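Local structure of protein 1d10 (Caenorhabditis elegans, 1T9F) at residues 82-87 and 102-107; 25-30 and 39-44; 33-38 and 87-92. The protein is of unknown function but is built of MIR repeats in a beta-trefoil, as in SDF2-like proteins, and is probably made with a signal peptide. All coordinates share one frame; numbering follows the deposited sequence.

Interaction 1 (82-87 and 102-107); sequences TGTFLH and VSAFGS
His87 and Phe105 lie side by side on one face of an antiparallel hairpin, pointing the same way. Phe105 CB sits over a face of the His87 imidazole, 4.0 Å from its centroid, as a CH-pi contact. The two rings meet obliquely, with planes at 43°. His87 CG is anti to the backbone N (chi1 -168°), which lays the ring beside Phe105, and ND1 is hydrogen-bonded to Asp115 OD1. With an alanine here, Asp115 would probably lose this partner and one side of Phe105 would be uncovered. The backbone pairing of these strands is tight. His87 N to Ser103 O is 2.6 Å. Phe85 N to Phe105 O is 2.8 Å. On the face of Leu86 and Ala104, Leu86 CD1 reaches across to Val102 CG1 at 3.8 Å. Thr84 OG1, hydrogen-bonded to Thr82 OG1, touches Ala104 CB at 3.3 Å.

The pairing loosens at Gly83, Gly106 and Ser107, which are partly exposed. There Ser107 CA makes a CA-H...O contact with Gly83 O at 3.3 Å. The hairpin of strands 85-89 and 100-105 belongs to an MIR repeat. Leu86 and Ala104 pack on Val40 of strand 38-43, while Phe85 and Leu86 also reach strand 74-79 of the barrel.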
ATOM      1  N   THR A  82     -10.233  -6.858   6.277  1.00 26.74           N
ATOM      2  CA  THR A  82     -10.551  -7.972   5.383  1.00 24.64           C
ATOM      3  C   THR A  82      -9.508  -9.082   5.403  1.00 26.22           C
ATOM      4  O   THR A  82      -9.697 -10.125   4.782  1.00 27.05           O
ATOM      5  CB  THR A  82     -10.742  -7.503   3.932  1.00 23.10           C
ATOM      6  OG1 THR A  82      -9.506  -6.982   3.423  1.00 17.86           O
ATOM      7  CG2 THR A  82     -11.823  -6.431   3.867  1.00 25.16           C
ATOM      8  N   GLY A  83      -8.410  -8.851   6.115  1.00 24.79           N
ATOM      9  CA  GLY A  83      -7.366  -9.853   6.221  1.00 32.71           C
ATOM     10  C   GLY A  83      -6.551 -10.119   4.967  1.00 30.03           C
ATOM     11  O   GLY A  83      -5.735 -11.043   4.944  1.00 25.94           O
ATOM     12  N   THR A  84      -6.773  -9.315   3.934  1.00 17.98           N
ATOM     13  CA  THR A  84      -6.068  -9.439   2.666  1.00 19.89           C
ATOM     14  C   THR A  84      -4.714  -8.706   2.706  1.00 19.98           C
ATOM     15  O   THR A  84      -4.386  -8.045   3.695  1.00 15.58           O
ATOM     16  CB  THR A  84      -6.902  -8.829   1.536  1.00 18.62           C
ATOM     17  OG1 THR A  84      -7.314  -7.518   1.928  1.00 23.14           O
ATOM     18  CG2 THR A  84      -8.136  -9.678   1.239  1.00 22.72           C
ATOM     19  N   PHE A  85      -3.942  -8.823   1.625  1.00 17.92           N
ATOM     20  CA  PHE A  85      -2.641  -8.160   1.530  1.00 18.35           C
ATOM     21  C   PHE A  85      -2.544  -7.274   0.288  1.00 18.27           C
ATOM     22  O   PHE A  85      -3.105  -7.597  -0.760  1.00 23.05           O
ATOM     23  CB  PHE A  85      -1.498  -9.191   1.494  1.00 22.41           C
ATOM     24  CG  PHE A  85      -1.125  -9.742   2.847  1.00 21.72           C
ATOM     25  CD1 PHE A  85      -1.733 -10.890   3.341  1.00 18.02           C
ATOM     26  CD2 PHE A  85      -0.171  -9.096   3.633  1.00 15.54           C
ATOM     27  CE1 PHE A  85      -1.401 -11.391   4.599  1.00 15.30           C
ATOM     28  CE2 PHE A  85       0.167  -9.586   4.888  1.00 13.76           C
ATOM     29  CZ  PHE A  85      -0.450 -10.741   5.374  1.00 20.90           C
ATOM     30  N   LEU A  86      -1.838  -6.150   0.405  1.00 19.81           N
ATOM     31  CA  LEU A  86      -1.660  -5.262  -0.735  1.00 12.06           C
ATOM     32  C   LEU A  86      -0.955  -6.134  -1.773  1.00 17.67           C
ATOM     33  O   LEU A  86       0.127  -6.674  -1.515  1.00 19.96           O
ATOM     34  CB  LEU A  86      -0.772  -4.087  -0.351  1.00 16.62           C
ATOM     35  CG  LEU A  86      -0.710  -2.968  -1.379  1.00 15.69           C
ATOM     36  CD1 LEU A  86      -2.108  -2.353  -1.553  1.00 15.71           C
ATOM     37  CD2 LEU A  86       0.296  -1.927  -0.917  1.00 13.78           C
ATOM     38  N   HIS A  87      -1.550  -6.240  -2.950  1.00 17.70           N
ATOM     39  CA  HIS A  87      -1.034  -7.129  -3.983  1.00 24.95           C
ATOM     40  C   HIS A  87      -0.930  -6.499  -5.361  1.00 22.73           C
ATOM     41  O   HIS A  87      -1.661  -5.564  -5.692  1.00 22.46           O
ATOM     42  CB  HIS A  87      -1.979  -8.332  -4.066  1.00 20.61           C
ATOM     43  CG  HIS A  87      -1.461  -9.480  -4.872  1.00 20.55           C
ATOM     44  ND1 HIS A  87      -0.726 -10.505  -4.315  1.00 22.75           N
ATOM     45  CD2 HIS A  87      -1.637  -9.806  -6.175  1.00 29.16           C
ATOM     46  CE1 HIS A  87      -0.478 -11.418  -5.239  1.00 23.47           C
ATOM     47  NE2 HIS A  87      -1.020 -11.019  -6.376  1.00 22.42           N
ATOM     48  N   VAL A 102      -3.578  -2.854  -8.810  1.00 28.68           N
ATOM     49  CA  VAL A 102      -3.138  -3.038  -7.436  1.00 18.26           C
ATOM     50  C   VAL A 102      -4.384  -3.525  -6.707  1.00 15.73           C
ATOM     51  O   VAL A 102      -5.429  -2.896  -6.772  1.00 22.39           O
ATOM     52  CB  VAL A 102      -2.620  -1.725  -6.819  1.00 22.34           C
ATOM     53  CG1 VAL A 102      -2.407  -1.905  -5.321  1.00 16.48           C
ATOM     54  CG2 VAL A 102      -1.300  -1.336  -7.479  1.00 26.65           C
ATOM     55  N   SER A 103      -4.276  -4.650  -6.017  1.00 17.73           N
ATOM     56  CA  SER A 103      -5.432  -5.216  -5.334  1.00 16.30           C
ATOM     57  C   SER A 103      -5.131  -5.629  -3.907  1.00 19.39           C
ATOM     58  O   SER A 103      -3.998  -5.510  -3.441  1.00 18.32           O
ATOM     59  CB  SER A 103      -5.922  -6.434  -6.121  1.00 19.03           C
ATOM     60  OG  SER A 103      -4.885  -7.408  -6.211  1.00 21.56           O
ATOM     61  N   ALA A 104      -6.166  -6.095  -3.213  1.00 16.70           N
ATOM     62  CA  ALA A 104      -6.047  -6.592  -1.847  1.00 16.07           C
ATOM     63  C   ALA A 104      -6.315  -8.082  -2.056  1.00 26.23           C
ATOM     64  O   ALA A 104      -7.431  -8.477  -2.404  1.00 20.74           O
ATOM     65  CB  ALA A 104      -7.105  -5.976  -0.960  1.00 20.94           C
ATOM     66  N   PHE A 105      -5.288  -8.901  -1.864  1.00 21.78           N
ATOM     67  CA  PHE A 105      -5.411 -10.326  -2.119  1.00 27.82           C
ATOM     68  C   PHE A 105      -5.183 -11.307  -0.975  1.00 21.84           C
ATOM     69  O   PHE A 105      -4.554 -10.996   0.037  1.00 23.70           O
ATOM     70  CB  PHE A 105      -4.489 -10.682  -3.304  1.00 33.17           C
ATOM     71  CG  PHE A 105      -4.192 -12.157  -3.436  1.00 46.24           C
ATOM     72  CD1 PHE A 105      -3.076 -12.718  -2.810  1.00 50.24           C
ATOM     73  CD2 PHE A 105      -5.041 -12.987  -4.159  1.00 44.44           C
ATOM     74  CE1 PHE A 105      -2.813 -14.087  -2.906  1.00 55.94           C
ATOM     75  CE2 PHE A 105      -4.789 -14.355  -4.261  1.00 50.06           C
ATOM     76  CZ  PHE A 105      -3.672 -14.907  -3.631  1.00 50.60           C
ATOM     77  N   GLY A 106      -5.745 -12.502  -1.159  1.00 28.18           N
ATOM     78  CA  GLY A 106      -5.590 -13.593  -0.214  1.00 18.74           C
ATOM     79  C   GLY A 106      -5.738 -13.405   1.278  1.00 19.21           C
ATOM     80  O   GLY A 106      -6.740 -12.876   1.758  1.00 25.00           O
ATOM     81  N   SER A 107      -4.724 -13.873   2.005  1.00 15.81           N
ATOM     82  CA  SER A 107      -4.680 -13.842   3.464  1.00 17.95           C
ATOM     83  C   SER A 107      -3.294 -14.329   3.866  1.00 11.07           C
ATOM     84  O   SER A 107      -2.456 -14.564   3.010  1.00 23.18           O
ATOM     85  CB  SER A 107      -5.714 -14.813   4.034  1.00 36.05           C
ATOM     86  OG  SER A 107      -5.372 -16.147   3.672  1.00 32.55           O
TER

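Interaction 2 (25-30 and 39-44); sequences HSHDVK and SVTAVK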
ATOM      1  N   HIS A  25      -6.649   2.632   1.086  1.00 13.24           N
ATOM      2  CA  HIS A  25      -7.883   2.062   1.612  1.00 10.40           C
ATOM      3  C   HIS A  25      -8.349   0.811   0.872  1.00 17.84           C
ATOM      4  O   HIS A  25      -7.988   0.577  -0.289  1.00 15.55           O
ATOM      5  CB  HIS A  25      -8.928   3.187   1.486  1.00 15.13           C
ATOM      6  CG  HIS A  25     -10.281   2.884   2.058  1.00 22.74           C
ATOM      7  ND1 HIS A  25     -11.282   2.287   1.324  1.00 28.39           N
ATOM      8  CD2 HIS A  25     -10.830   3.199   3.256  1.00 16.33           C
ATOM      9  CE1 HIS A  25     -12.391   2.249   2.042  1.00 20.73           C
ATOM     10  NE2 HIS A  25     -12.143   2.797   3.218  1.00 23.95           N
ATOM     11  N   SER A  26      -9.129  -0.009   1.560  1.00 16.17           N
ATOM     12  CA  SER A  26      -9.703  -1.180   0.922  1.00 16.77           C
ATOM     13  C   SER A  26     -11.075  -1.436   1.520  1.00 24.09           C
ATOM     14  O   SER A  26     -11.469  -0.782   2.486  1.00 20.56           O
ATOM     15  CB  SER A  26      -8.816  -2.403   1.059  1.00 15.48           C
ATOM     16  OG  SER A  26      -9.211  -3.360   0.085  1.00 19.35           O
ATOM     17  N   HIS A  27     -11.796  -2.399   0.958  1.00 20.47           N
ATOM     18  CA  HIS A  27     -13.153  -2.675   1.404  1.00 24.37           C
ATOM     19  C   HIS A  27     -13.654  -3.916   0.683  1.00 24.45           C
ATOM     20  O   HIS A  27     -12.921  -4.512  -0.094  1.00 22.36           O
ATOM     21  CB  HIS A  27     -14.004  -1.464   1.046  1.00 21.36           C
ATOM     22  CG  HIS A  27     -13.619  -0.847  -0.262  1.00 18.89           C
ATOM     23  ND1 HIS A  27     -13.896   0.463  -0.584  1.00 21.40           N
ATOM     24  CD2 HIS A  27     -12.974  -1.368  -1.335  1.00 20.77           C
ATOM     25  CE1 HIS A  27     -13.440   0.723  -1.798  1.00 18.99           C
ATOM     26  NE2 HIS A  27     -12.877  -0.372  -2.275  1.00 16.44           N
ATOM     27  N   ASP A  28     -14.904  -4.295   0.928  1.00 29.95           N
ATOM     28  CA  ASP A  28     -15.467  -5.487   0.301  1.00 30.32           C
ATOM     29  C   ASP A  28     -16.045  -5.188  -1.076  1.00 34.98           C
ATOM     30  O   ASP A  28     -17.151  -5.623  -1.407  1.00 47.26           O
ATOM     31  CB  ASP A  28     -16.564  -6.087   1.190  1.00 34.20           C
ATOM     32  CG  ASP A  28     -16.810  -7.558   0.898  1.00 47.14           C
ATOM     33  OD1 ASP A  28     -16.775  -7.944  -0.290  1.00 52.03           O
ATOM     34  OD2 ASP A  28     -17.045  -8.327   1.856  1.00 42.39           O
ATOM     35  N   VAL A  29     -15.303  -4.430  -1.874  1.00 32.28           N
ATOM     36  CA  VAL A  29     -15.726  -4.085  -3.226  1.00 24.97           C
ATOM     37  C   VAL A  29     -14.667  -4.641  -4.163  1.00 36.24           C
ATOM     38  O   VAL A  29     -13.504  -4.248  -4.086  1.00 30.64           O
ATOM     39  CB  VAL A  29     -15.815  -2.553  -3.419  1.00 29.49           C
ATOM     40  CG1 VAL A  29     -16.153  -2.226  -4.866  1.00 22.95           C
ATOM     41  CG2 VAL A  29     -16.870  -1.966  -2.483  1.00 27.27           C
ATOM     42  N   LYS A  30     -15.068  -5.555  -5.043  1.00 36.26           N
ATOM     43  CA  LYS A  30     -14.135  -6.174  -5.975  1.00 33.71           C
ATOM     44  C   LYS A  30     -14.083  -5.493  -7.334  1.00 36.36           C
ATOM     45  O   LYS A  30     -15.028  -4.817  -7.738  1.00 34.90           O
ATOM     46  CB  LYS A  30     -14.485  -7.655  -6.161  1.00 39.65           C
ATOM     47  CG  LYS A  30     -14.466  -8.451  -4.859  1.00 51.06           C
ATOM     48  CD  LYS A  30     -14.360  -9.950  -5.094  1.00 50.82           C
ATOM     49  CE  LYS A  30     -14.183 -10.693  -3.775  1.00 49.46           C
ATOM     50  NZ  LYS A  30     -13.914 -12.152  -3.962  1.00 54.24           N
ATOM     51  N   SER A  39     -10.713  -4.597  -4.640  1.00 24.36           N
ATOM     52  CA  SER A  39     -10.082  -3.349  -5.042  1.00 20.75           C
ATOM     53  C   SER A  39      -9.345  -2.625  -3.913  1.00 24.93           C
ATOM     54  O   SER A  39      -9.559  -2.893  -2.726  1.00 20.82           O
ATOM     55  CB  SER A  39     -11.122  -2.399  -5.632  1.00 22.06           C
ATOM     56  OG  SER A  39     -12.050  -1.980  -4.647  1.00 28.40           O
ATOM     57  N   VAL A  40      -8.475  -1.700  -4.313  1.00 22.74           N
ATOM     58  CA  VAL A  40      -7.702  -0.876  -3.390  1.00 18.26           C
ATOM     59  C   VAL A  40      -7.842   0.548  -3.899  1.00 17.40           C
ATOM     60  O   VAL A  40      -7.692   0.800  -5.092  1.00 22.30           O
ATOM     61  CB  VAL A  40      -6.205  -1.248  -3.401  1.00 19.67           C
ATOM     62  CG1 VAL A  40      -5.404  -0.224  -2.590  1.00 13.08           C
ATOM     63  CG2 VAL A  40      -6.013  -2.645  -2.824  1.00 18.01           C
ATOM     64  N   THR A  41      -8.141   1.478  -3.003  1.00 19.62           N
ATOM     65  CA  THR A  41      -8.299   2.876  -3.389  1.00 17.41           C
ATOM     66  C   THR A  41      -7.623   3.785  -2.371  1.00 16.60           C
ATOM     67  O   THR A  41      -6.924   3.321  -1.467  1.00 17.67           O
ATOM     68  CB  THR A  41      -9.785   3.278  -3.418  1.00 22.94           C
ATOM     69  OG1 THR A  41     -10.282   3.329  -2.069  1.00 15.08           O
ATOM     70  CG2 THR A  41     -10.607   2.262  -4.225  1.00 17.23           C
ATOM     71  N   ALA A  42      -7.839   5.088  -2.533  1.00 16.39           N
ATOM     72  CA  ALA A  42      -7.318   6.078  -1.606  1.00 16.69           C
ATOM     73  C   ALA A  42      -8.511   6.976  -1.310  1.00 19.41           C
ATOM     74  O   ALA A  42      -9.171   7.464  -2.233  1.00 19.59           O
ATOM     75  CB  ALA A  42      -6.186   6.872  -2.232  1.00 20.71           C
ATOM     76  N   VAL A  43      -8.783   7.200  -0.029  1.00 14.96           N
ATOM     77  CA  VAL A  43      -9.931   8.004   0.369  1.00 21.07           C
ATOM     78  C   VAL A  43      -9.629   9.333   1.052  1.00 16.54           C
ATOM     79  O   VAL A  43      -8.731   9.432   1.885  1.00 18.70           O
ATOM     80  CB  VAL A  43     -10.843   7.190   1.308  1.00 16.05           C
ATOM     81  CG1 VAL A  43     -11.401   5.989   0.559  1.00 22.34           C
ATOM     82  CG2 VAL A  43     -10.049   6.721   2.527  1.00 15.79           C
ATOM     83  N   LYS A  44     -10.403  10.349   0.685  1.00 25.55           N
ATOM     84  CA  LYS A  44     -10.289  11.676   1.271  1.00 31.01           C
ATOM     85  C   LYS A  44     -11.326  11.666   2.390  1.00 37.98           C
ATOM     86  O   LYS A  44     -12.277  12.442   2.396  1.00 50.47           O
ATOM     87  CB  LYS A  44     -10.608  12.742   0.213  1.00 35.64           C
ATOM     88  CG  LYS A  44     -10.857  14.150   0.747  1.00 50.20           C
ATOM     89  CD  LYS A  44      -9.751  14.639   1.671  1.00 55.71           C
ATOM     90  CE  LYS A  44     -10.074  16.032   2.211  1.00 60.22           C
ATOM     91  NZ  LYS A  44     -11.395  16.077   2.914  1.00 52.14           N
TER
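His25 and Thr41 form an antiparallel hydrogen-bonded pair, with strands 25-27 and 39-43 running at 132° to each other. His25 N gives its proton to Thr41 O at 2.7 Å, in a bent bond of 135°. Thr41 N returns a straighter bond to His25 O. The chain then turns a corner at Asp28, the centre of an inverse gamma turn. Beyond it Val29 O faces Ser39, near the start of strand 38-43, and takes two bonds from that residue. Ser39 N approaches Val29 O in the carbonyl plane at 2.9 Å. Ser39 OG comes to Val29 O from above that plane at 2.8 Å.

The two strands belong to an MIR repeat of the beta-trefoil, and strand 38-43 also pairs with strands 100-105 and 158-163. Ser39 OG sits between Val29 O and the His27 ring. Ser39 OG accepts from His27 NE2 at 3.0 Å, close to the ring plane. His27 reaches it because CG lies between the backbone N and the carbonyl carbon (chi1 37°). The hydroxyl is thus donor and acceptor at once, which should fix its rotation. Val29 CB lies over a face of the same ring.

Val43 crosses His25 at about a right angle. Val43 CG1 stands over a face of the His25 ring, 3.8 Å from its centroid, in a CH-pi contact. Thr41 lies alongside His25, and Thr41 OG1 is hydrogen-bonded to Gln157 OE1.

Interaction 3 (33-38 and 87-92); sequences SGSGQQ and HSHHFT
Ser35 CB stands almost straight over the centre of the Phe91 ring, 3.8 Å from the centroid and 5° off the normal. This CH-pi contact joins loop 33-37 to segment 87-92. Gly34 C comes obliquely to the same ring, 3.7 Å from Phe91 CD2. The closeness of Thr92 O and Phe91 CB suits a glycine at this position.

Next to this, Gln37 and His89 come from opposite directions. Gln37 OE1 meets the edge of the imidazole, 2.9 Å from His89 CE1 and near the ring plane. The amide and ring planes are 33° apart. The Gln37 chain is extended beyond CG, which carries the amide out to the ring.

His89 is held between two rings. His87 CD2 lies over one face, 3.4 Å above the His89 plane, and Phe91 CD1 lies over the opposite face. His89 NE2 is hydrogen-bonded to Glu101 OE1, and Gln37 OE1 has a hydrogen bond with Ser103 OG. Both partners belong to strand 100-105.

At the outer end, water 1 joins the segments. The water donates to Thr92 O at 2.9 Å. It accepts from Ser33 OG at 3.0 Å, but Ser33 is poorly ordered, which makes that half of the bridge less sure. The loop leads from strand 29-30 into strand 38-43, lying against the end of strand 85-89, with strand 100-105 supplying the polar partners.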
ATOM      1  N   SER A  33     -12.821  -5.926 -13.790  1.00 59.77           N
ATOM      2  CA  SER A  33     -12.006  -5.731 -14.980  1.00 60.84           C
ATOM      3  C   SER A  33     -10.772  -6.636 -15.053  1.00 60.63           C
ATOM      4  O   SER A  33     -10.757  -7.609 -15.806  1.00 69.40           O
ATOM      5  CB  SER A  33     -11.577  -4.264 -15.072  1.00 62.63           C
ATOM      6  OG  SER A  33     -10.970  -3.827 -13.863  1.00 61.55           O
ATOM      7  N   GLY A  34      -9.743  -6.315 -14.276  1.00 53.19           N
ATOM      8  CA  GLY A  34      -8.518  -7.097 -14.300  1.00 48.98           C
ATOM      9  C   GLY A  34      -8.592  -8.505 -13.735  1.00 51.02           C
ATOM     10  O   GLY A  34      -9.039  -9.437 -14.404  1.00 46.29           O
ATOM     11  N   SER A  35      -8.135  -8.662 -12.497  1.00 43.61           N
ATOM     12  CA  SER A  35      -8.135  -9.959 -11.831  1.00 38.34           C
ATOM     13  C   SER A  35      -9.476 -10.214 -11.163  1.00 38.29           C
ATOM     14  O   SER A  35      -9.789 -11.342 -10.786  1.00 39.48           O
ATOM     15  CB  SER A  35      -7.036 -10.003 -10.765  1.00 45.61           C
ATOM     16  OG  SER A  35      -7.350  -9.141  -9.679  1.00 35.65           O
ATOM     17  N   GLY A  36     -10.264  -9.156 -11.014  1.00 36.84           N
ATOM     18  CA  GLY A  36     -11.552  -9.297 -10.368  1.00 34.17           C
ATOM     19  C   GLY A  36     -11.386  -9.501  -8.873  1.00 31.24           C
ATOM     20  O   GLY A  36     -12.305  -9.962  -8.197  1.00 27.38           O
ATOM     21  N   GLN A  37     -10.206  -9.173  -8.351  1.00 27.92           N
ATOM     22  CA  GLN A  37      -9.945  -9.313  -6.920  1.00 27.72           C
ATOM     23  C   GLN A  37     -10.422  -8.058  -6.187  1.00 23.04           C
ATOM     24  O   GLN A  37     -10.845  -7.093  -6.816  1.00 22.32           O
ATOM     25  CB  GLN A  37      -8.450  -9.520  -6.666  1.00 25.38           C
ATOM     26  CG  GLN A  37      -7.873 -10.738  -7.357  1.00 37.82           C
ATOM     27  CD  GLN A  37      -6.392 -10.910  -7.087  1.00 39.23           C
ATOM     28  OE1 GLN A  37      -5.651  -9.936  -7.000  1.00 30.71           O
ATOM     29  NE2 GLN A  37      -5.951 -12.157  -6.970  1.00 40.25           N
ATOM     30  N   GLN A  38     -10.342  -8.076  -4.862  1.00 23.53           N
ATOM     31  CA  GLN A  38     -10.770  -6.947  -4.040  1.00 23.22           C
ATOM     32  C   GLN A  38      -9.998  -5.697  -4.434  1.00 22.82           C
ATOM     33  O   GLN A  38      -8.776  -5.731  -4.546  1.00 23.62           O
ATOM     34  CB  GLN A  38     -10.528  -7.257  -2.566  1.00 21.79           C
ATOM     35  CG  GLN A  38     -11.224  -6.314  -1.612  1.00 18.27           C
ATOM     36  CD  GLN A  38     -11.030  -6.725  -0.175  1.00 29.61           C
ATOM     37  OE1 GLN A  38     -10.247  -6.115   0.566  1.00 25.89           O
ATOM     38  NE2 GLN A  38     -11.725  -7.778   0.231  1.00 22.57           N
ATOM     39  N   HIS A  87      -1.550  -6.240  -2.950  1.00 17.70           N
ATOM     40  CA  HIS A  87      -1.034  -7.129  -3.983  1.00 24.95           C
ATOM     41  C   HIS A  87      -0.930  -6.499  -5.361  1.00 22.73           C
ATOM     42  O   HIS A  87      -1.661  -5.564  -5.692  1.00 22.46           O
ATOM     43  CB  HIS A  87      -1.979  -8.332  -4.066  1.00 20.61           C
ATOM     44  CG  HIS A  87      -1.461  -9.480  -4.872  1.00 20.55           C
ATOM     45  ND1 HIS A  87      -0.726 -10.505  -4.315  1.00 22.75           N
ATOM     46  CD2 HIS A  87      -1.637  -9.806  -6.175  1.00 29.16           C
ATOM     47  CE1 HIS A  87      -0.478 -11.418  -5.239  1.00 23.47           C
ATOM     48  NE2 HIS A  87      -1.020 -11.019  -6.376  1.00 22.42           N
ATOM     49  N   SER A  88       0.002  -7.005  -6.161  1.00 23.14           N
ATOM     50  CA  SER A  88       0.130  -6.537  -7.529  1.00 21.91           C
ATOM     51  C   SER A  88       0.482  -7.704  -8.434  1.00 27.58           C
ATOM     52  O   SER A  88       0.872  -8.780  -7.969  1.00 20.45           O
ATOM     53  CB  SER A  88       1.160  -5.430  -7.671  1.00 21.58           C
ATOM     54  OG  SER A  88       0.803  -4.637  -8.798  1.00 20.62           O
ATOM     55  N   HIS A  89       0.345  -7.483  -9.731  1.00 31.87           N
ATOM     56  CA  HIS A  89       0.576  -8.537 -10.700  1.00 33.03           C
ATOM     57  C   HIS A  89       0.424  -7.985 -12.106  1.00 33.58           C
ATOM     58  O   HIS A  89       0.247  -6.781 -12.289  1.00 29.61           O
ATOM     59  CB  HIS A  89      -0.440  -9.650 -10.451  1.00 30.72           C
ATOM     60  CG  HIS A  89      -1.790  -9.146 -10.036  1.00 28.32           C
ATOM     61  ND1 HIS A  89      -2.742  -9.959  -9.461  1.00 27.84           N
ATOM     62  CD2 HIS A  89      -2.345  -7.913 -10.112  1.00 29.18           C
ATOM     63  CE1 HIS A  89      -3.825  -9.246  -9.200  1.00 32.72           C
ATOM     64  NE2 HIS A  89      -3.609  -8.001  -9.585  1.00 22.60           N
ATOM     65  N   HIS A  90       0.486  -8.871 -13.095  1.00 39.24           N
ATOM     66  CA  HIS A  90       0.380  -8.462 -14.485  1.00 43.99           C
ATOM     67  C   HIS A  90      -1.030  -8.301 -15.045  1.00 41.96           C
ATOM     68  O   HIS A  90      -1.377  -8.913 -16.051  1.00 44.14           O
ATOM     69  CB  HIS A  90       1.171  -9.420 -15.379  1.00 49.87           C
ATOM     70  CG  HIS A  90       2.645  -9.163 -15.381  1.00 61.18           C
ATOM     71  ND1 HIS A  90       3.182  -7.920 -15.642  1.00 65.80           N
ATOM     72  CD2 HIS A  90       3.698  -9.991 -15.176  1.00 68.17           C
ATOM     73  CE1 HIS A  90       4.500  -7.993 -15.599  1.00 66.87           C
ATOM     74  NE2 HIS A  90       4.839  -9.238 -15.319  1.00 68.33           N
ATOM     75  N   PHE A  91      -1.842  -7.488 -14.384  1.00 36.73           N
ATOM     76  CA  PHE A  91      -3.185  -7.215 -14.869  1.00 38.47           C
ATOM     77  C   PHE A  91      -3.238  -5.711 -15.092  1.00 34.69           C
ATOM     78  O   PHE A  91      -2.452  -4.966 -14.510  1.00 39.03           O
ATOM     79  CB  PHE A  91      -4.255  -7.646 -13.855  1.00 37.20           C
ATOM     80  CG  PHE A  91      -4.384  -9.138 -13.698  1.00 36.66           C
ATOM     81  CD1 PHE A  91      -3.624  -9.823 -12.758  1.00 38.68           C
ATOM     82  CD2 PHE A  91      -5.263  -9.860 -14.500  1.00 40.00           C
ATOM     83  CE1 PHE A  91      -3.737 -11.212 -12.616  1.00 49.27           C
ATOM     84  CE2 PHE A  91      -5.385 -11.244 -14.369  1.00 42.84           C
ATOM     85  CZ  PHE A  91      -4.620 -11.923 -13.424  1.00 47.93           C
ATOM     86  N   THR A  92      -4.154  -5.261 -15.938  1.00 40.91           N
ATOM     87  CA  THR A  92      -4.265  -3.839 -16.232  1.00 38.98           C
ATOM     88  C   THR A  92      -5.149  -3.136 -15.202  1.00 38.77           C
ATOM     89  O   THR A  92      -6.148  -3.697 -14.747  1.00 40.14           O
ATOM     90  CB  THR A  92      -4.840  -3.625 -17.647  1.00 41.08           C
ATOM     91  OG1 THR A  92      -4.604  -2.275 -18.064  1.00 52.27           O
ATOM     92  CG2 THR A  92      -6.337  -3.898 -17.659  1.00 43.62           C
TER
HETATM   93  O   HOH W   1      -8.189  -4.109 -12.794  1.00 31.60           O

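Interactions 1 and 2 are buried strand pairings in one sheet, where strands 100-105 and 38-43 are neighbours. They touch: Val40 CG2 packs 3.3 Å from Ser103 C. Interaction 3 lies at the surface, its centre about 11 Å from that of interaction 1 and about 13 Å from that of interaction 2. It shares His87 and strand 85-89 with interaction 1. Interaction 1 adds ring and apolar packing to its backbone bonds, interaction 2 a side-chain hydrogen-bond network at Ser39. Interaction 3 has no direct hydrogen bond across its segments and relies on ring contacts and a water. Gln38, where the loop enters strand 38-43, has OE1 hydrogen-bonded to Thr82 OG1 and probably to Ser26 OG.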